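Local coordinates for enterocine A immunity protein (Enterococcus faecium, PDB 2BL8) that confers immunity to the antimicrobial activity of the pediocin-like bacteriocin enterocin A, at residues 28-31 with 32-36; 49-52 with 53-57. All coordinates share one frame; numbering follows the deposited sequence.

Contact 1: 28-31 with 32-36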
loop_
_atom_site.group_PDB
_atom_site.type_symbol
_atom_site.label_atom_id
_atom_site.label_comp_id
_atom_site.label_asym_id
_atom_site.label_seq_id
_atom_site.Cartn_x
_atom_site.Cartn_y
_atom_site.Cartn_z
ATOM N N LEU A 28 -9.636 2.581 -3.991
ATOM C CA LEU A 28 -9.277 2.612 -5.404
ATOM C C LEU A 28 -8.926 4.035 -5.838
ATOM O O LEU A 28 -8.000 4.245 -6.622
ATOM C CB LEU A 28 -10.427 2.073 -6.259
ATOM C CG LEU A 28 -10.759 0.585 -6.106
ATOM C CD1 LEU A 28 -11.976 0.249 -6.947
ATOM C CD2 LEU A 28 -9.569 -0.260 -6.543
ATOM N N GLU A 29 -9.667 5.011 -5.322
ATOM C CA GLU A 29 -9.425 6.408 -5.660
ATOM C C GLU A 29 -8.032 6.824 -5.202
ATOM O O GLU A 29 -7.304 7.507 -5.924
ATOM C CB GLU A 29 -10.482 7.297 -4.999
ATOM C CG GLU A 29 -10.349 8.777 -5.322
ATOM C CD GLU A 29 -11.501 9.591 -4.770
ATOM O OE1 GLU A 29 -12.663 9.246 -5.073
ATOM O OE2 GLU A 29 -11.247 10.575 -4.040
ATOM N N VAL A 30 -7.662 6.406 -3.996
ATOM C CA VAL A 30 -6.350 6.734 -3.456
ATOM C C VAL A 30 -5.253 6.042 -4.261
ATOM O O VAL A 30 -4.236 6.652 -4.588
ATOM C CB VAL A 30 -6.238 6.325 -1.973
ATOM C CG1 VAL A 30 -4.802 6.462 -1.506
ATOM C CG2 VAL A 30 -7.139 7.219 -1.126
ATOM N N LEU A 31 -5.455 4.768 -4.580
ATOM C CA LEU A 31 -4.467 4.038 -5.364
ATOM C C LEU A 31 -4.266 4.735 -6.705
ATOM O O LEU A 31 -3.138 4.868 -7.186
ATOM C CB LEU A 31 -4.920 2.594 -5.580
ATOM C CG LEU A 31 -4.824 1.702 -4.341
ATOM C CD1 LEU A 31 -5.494 0.365 -4.629
ATOM C CD2 LEU A 31 -3.361 1.506 -3.958
ATOM N N GLN A 32 -5.366 5.183 -7.302
ATOM C CA GLN A 32 -5.310 5.872 -8.582
ATOM C C GLN A 32 -4.433 7.111 -8.469
ATOM O O GLN A 32 -3.533 7.321 -9.279
ATOM C CB GLN A 32 -6.715 6.288 -9.024
ATOM C CG GLN A 32 -6.720 7.160 -10.272
ATOM C CD GLN A 32 -6.329 6.395 -11.518
ATOM O OE1 GLN A 32 -7.104 5.586 -12.029
ATOM N NE2 GLN A 32 -5.122 6.644 -12.013
ATOM N N LYS A 33 -4.711 7.923 -7.452
ATOM C CA LYS A 33 -3.976 9.156 -7.197
ATOM C C LYS A 33 -2.486 8.897 -7.008
ATOM O O LYS A 33 -1.648 9.629 -7.536
ATOM C CB LYS A 33 -4.548 9.842 -5.953
ATOM C CG LYS A 33 -3.938 11.200 -5.634
ATOM C CD LYS A 33 -4.644 11.844 -4.445
ATOM C CE LYS A 33 -4.074 13.221 -4.133
ATOM N NZ LYS A 33 -4.789 13.874 -2.998
ATOM N N VAL A 34 -2.159 7.858 -6.247
ATOM C CA VAL A 34 -0.765 7.512 -5.992
ATOM C C VAL A 34 -0.056 7.084 -7.278
ATOM O O VAL A 34 1.083 7.484 -7.530
ATOM C CB VAL A 34 -0.671 6.377 -4.943
ATOM C CG1 VAL A 34 0.770 5.920 -4.776
ATOM C CG2 VAL A 34 -1.214 6.868 -3.622
ATOM N N TYR A 35 -0.738 6.278 -8.087
ATOM C CA TYR A 35 -0.184 5.791 -9.349
ATOM C C TYR A 35 0.242 6.954 -10.236
ATOM O O TYR A 35 1.355 6.968 -10.762
ATOM C CB TYR A 35 -1.215 4.949 -10.105
ATOM C CG TYR A 35 -0.672 4.360 -11.387
ATOM C CD1 TYR A 35 0.134 3.224 -11.371
ATOM C CD2 TYR A 35 -0.937 4.962 -12.619
ATOM C CE1 TYR A 35 0.667 2.701 -12.549
ATOM C CE2 TYR A 35 -0.411 4.448 -13.800
ATOM C CZ TYR A 35 0.390 3.321 -13.759
ATOM O OH TYR A 35 0.924 2.823 -14.926
ATOM N N LEU A 36 -0.654 7.920 -10.408
ATOM C CA LEU A 36 -0.360 9.087 -11.232
ATOM C C LEU A 36 0.871 9.834 -10.713
ATOM O O LEU A 36 1.719 10.267 -11.499
ATOM C CB LEU A 36 -1.576 10.018 -11.279
ATOM C CG LEU A 36 -2.780 9.447 -12.041
ATOM C CD1 LEU A 36 -3.984 10.357 -11.863
ATOM C CD2 LEU A 36 -2.434 9.286 -13.517
#
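Val30 and Val34, one helical turn apart, meet through single methyl groups: CG1 of Val30 lies 4.2 Å from CG2 of Val34, the two side chains slanting across each other. The same Val34 methyl also rests on the turn before it, with CG2 3.2 Å from Val30 O. It is brought there because CG2 stands anti to the carbonyl carbon, beside its own backbone N, while CG1 takes the place anti to that N (chi1 174°). Val30 O accepts the hydrogen bond of Val34 N, at 2.9 Å, and has the methyl lying beside it.

Three further bonds of the same i to i+4 kind continue the pattern, the hallmark of a regular alpha-helix, here the middle of helix 25-38 in an all-helical protein. Gln32 N donates to Leu28 O and Lys33 N to Glu29 O, and Tyr35 N reaches Leu31 O at 2.9 Å; Leu36 N in turn donates to Gln32 O. The beta carbons also lie against carbonyl oxygens of the preceding turn: CB of Gln32 sits 3.4 Å from both Leu28 O and Glu29 O, and CB of Tyr35 lies 3.5 Å from Leu31 O.

Around this framework, Leu28 and Leu31 pack on Tyr13 of helix 5-17, and the ring of Tyr35 meets His10 edge-to-face. Val30 and Leu31 touch Leu54 of helix 48-64.

Contact 2: 49-52 with 53-57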
loop_
_atom_site.group_PDB
_atom_site.type_symbol
_atom_site.label_atom_id
_atom_site.label_comp_id
_atom_site.label_asym_id
_atom_site.label_seq_id
_atom_site.Cartn_x
_atom_site.Cartn_y
_atom_site.Cartn_z
ATOM N N PRO A 49 8.234 8.199 0.807
ATOM C CA PRO A 49 7.284 8.874 1.696
ATOM C C PRO A 49 5.837 8.662 1.248
ATOM O O PRO A 49 4.942 8.425 2.068
ATOM C CB PRO A 49 7.706 10.339 1.599
ATOM C CG PRO A 49 9.176 10.247 1.342
ATOM C CD PRO A 49 9.255 9.144 0.319
ATOM N N LEU A 50 5.615 8.744 -0.059
ATOM C CA LEU A 50 4.282 8.573 -0.617
ATOM C C LEU A 50 3.807 7.148 -0.377
ATOM O O LEU A 50 2.666 6.922 0.021
ATOM C CB LEU A 50 4.290 8.866 -2.118
ATOM C CG LEU A 50 2.928 8.777 -2.806
ATOM C CD1 LEU A 50 1.989 9.805 -2.192
ATOM C CD2 LEU A 50 3.089 9.011 -4.296
ATOM N N ILE A 51 4.695 6.196 -0.625
ATOM C CA ILE A 51 4.374 4.789 -0.431
ATOM C C ILE A 51 3.977 4.526 1.017
ATOM O O ILE A 51 2.980 3.851 1.277
ATOM C CB ILE A 51 5.578 3.899 -0.798
ATOM C CG1 ILE A 51 5.810 3.957 -2.311
ATOM C CG2 ILE A 51 5.343 2.462 -0.334
ATOM C CD1 ILE A 51 7.057 3.246 -2.762
ATOM N N ASN A 52 4.744 5.059 1.963
ATOM C CA ASN A 52 4.424 4.826 3.365
ATOM C C ASN A 52 3.091 5.446 3.762
ATOM O O ASN A 52 2.332 4.854 4.533
ATOM C CB ASN A 52 5.529 5.351 4.275
ATOM C CG ASN A 52 5.441 4.763 5.662
ATOM O OD1 ASN A 52 5.588 3.556 5.834
ATOM N ND2 ASN A 52 5.174 5.602 6.653
ATOM N N ARG A 53 2.799 6.635 3.242
ATOM C CA ARG A 53 1.530 7.283 3.542
ATOM C C ARG A 53 0.396 6.403 3.022
ATOM O O ARG A 53 -0.657 6.281 3.654
ATOM C CB ARG A 53 1.457 8.662 2.875
ATOM C CG ARG A 53 2.397 9.693 3.477
ATOM C CD ARG A 53 2.331 11.035 2.743
ATOM N NE ARG A 53 0.981 11.594 2.691
ATOM C CZ ARG A 53 0.081 11.308 1.754
ATOM N NH1 ARG A 53 0.377 10.465 0.773
ATOM N NH2 ARG A 53 -1.121 11.868 1.796
ATOM N N LEU A 54 0.621 5.791 1.867
ATOM C CA LEU A 54 -0.379 4.926 1.258
ATOM C C LEU A 54 -0.625 3.693 2.114
ATOM O O LEU A 54 -1.774 3.320 2.357
ATOM C CB LEU A 54 0.065 4.498 -0.143
ATOM C CG LEU A 54 -0.793 3.402 -0.787
ATOM C CD1 LEU A 54 -2.242 3.862 -0.903
ATOM C CD2 LEU A 54 -0.231 3.058 -2.152
ATOM N N VAL A 55 0.449 3.065 2.578
ATOM C CA VAL A 55 0.304 1.865 3.400
ATOM C C VAL A 55 -0.399 2.199 4.717
ATOM O O VAL A 55 -1.273 1.453 5.167
ATOM C CB VAL A 55 1.668 1.203 3.668
ATOM C CG1 VAL A 55 1.490 -0.004 4.579
ATOM C CG2 VAL A 55 2.291 0.761 2.346
ATOM N N ASN A 56 -0.030 3.322 5.328
ATOM C CA ASN A 56 -0.677 3.758 6.572
ATOM C C ASN A 56 -2.189 3.823 6.330
ATOM O O ASN A 56 -2.992 3.332 7.128
ATOM C CB ASN A 56 -0.235 5.172 6.961
ATOM C CG ASN A 56 1.156 5.237 7.556
ATOM O OD1 ASN A 56 1.695 6.333 7.732
ATOM N ND2 ASN A 56 1.741 4.089 7.877
ATOM N N TYR A 57 -2.566 4.467 5.230
ATOM C CA TYR A 57 -3.968 4.628 4.865
ATOM C C TYR A 57 -4.687 3.293 4.653
ATOM O O TYR A 57 -5.804 3.092 5.136
ATOM C CB TYR A 57 -4.079 5.469 3.588
ATOM C CG TYR A 57 -5.467 5.491 2.994
ATOM C CD1 TYR A 57 -6.462 6.318 3.515
ATOM C CD2 TYR A 57 -5.799 4.647 1.937
ATOM C CE1 TYR A 57 -7.758 6.299 2.994
ATOM C CE2 TYR A 57 -7.083 4.618 1.415
ATOM C CZ TYR A 57 -8.057 5.443 1.946
ATOM O OH TYR A 57 -9.330 5.401 1.421
HETATM O O HOH W 1 4.341 4.508 9.301
#
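Asn52 and Asn56, a turn apart on helix 48-64, are joined by a water that accepts from both amides: Asn52 ND2 and Asn56 ND2 each lie 3.0 Å from its oxygen. The amide planes stand 75° apart, and the nearest direct approach of the two groups is the 3.7 Å between Asn52 ND2 and Asn56 OD1. Each amide has another partner as well. Asn52 OD1 accepts from Arg85 NH2, and Asn56 ND2 is also hydrogen-bonded to Tyr97 OH, so the pair is tied both to the water and to later parts of the chain.

Asn52 O takes the backbone N-H of Asn56 at 2.9 Å, with an N-H...O angle of 167°. The preceding carbonyls are used in the same helical way, Pro49 O by Arg53 N, Leu50 O by Leu54 N and Ile51 O by Val55 N. Pro49 O also has CG of Arg53 3.2 Å away, since that carbon sits beside its own backbone N (chi1 -69°). A bend at chi3 then swings the guanidinium round the helix, where NH1 comes within 3.4 Å of Leu50 CD1, the methyl approaching the flat group obliquely.

On other sides of the helix, Leu50 touches Lys37 and Tyr57 touches Asp26, both of helix 25-38, while helix 71-84 supplies Leu80 to Ile51 and Leu54, and Ile77 to Val55.

In the fold
The two contacts follow in series along the chain: contact 1 lies within helix 25-38, and contact 2 within helix 48-64, the next helix in the sequence, with their centres about 12 Å apart. Though each is local, their apolar faces meet. Val30 CG2 approaches Tyr57 CE2 to 3.6 Å, and Val34 CG1 lies 3.9 Å from Leu50 CD2. Helix 5-17 packs against contact 1 and helix 71-84 against contact 2, so the apolar faces of two consecutive helices join within a bundle of four. Both contacts belong to the helical bundle of this enterocin A immunity protein, and their meeting joins helices 25-38 and 48-64.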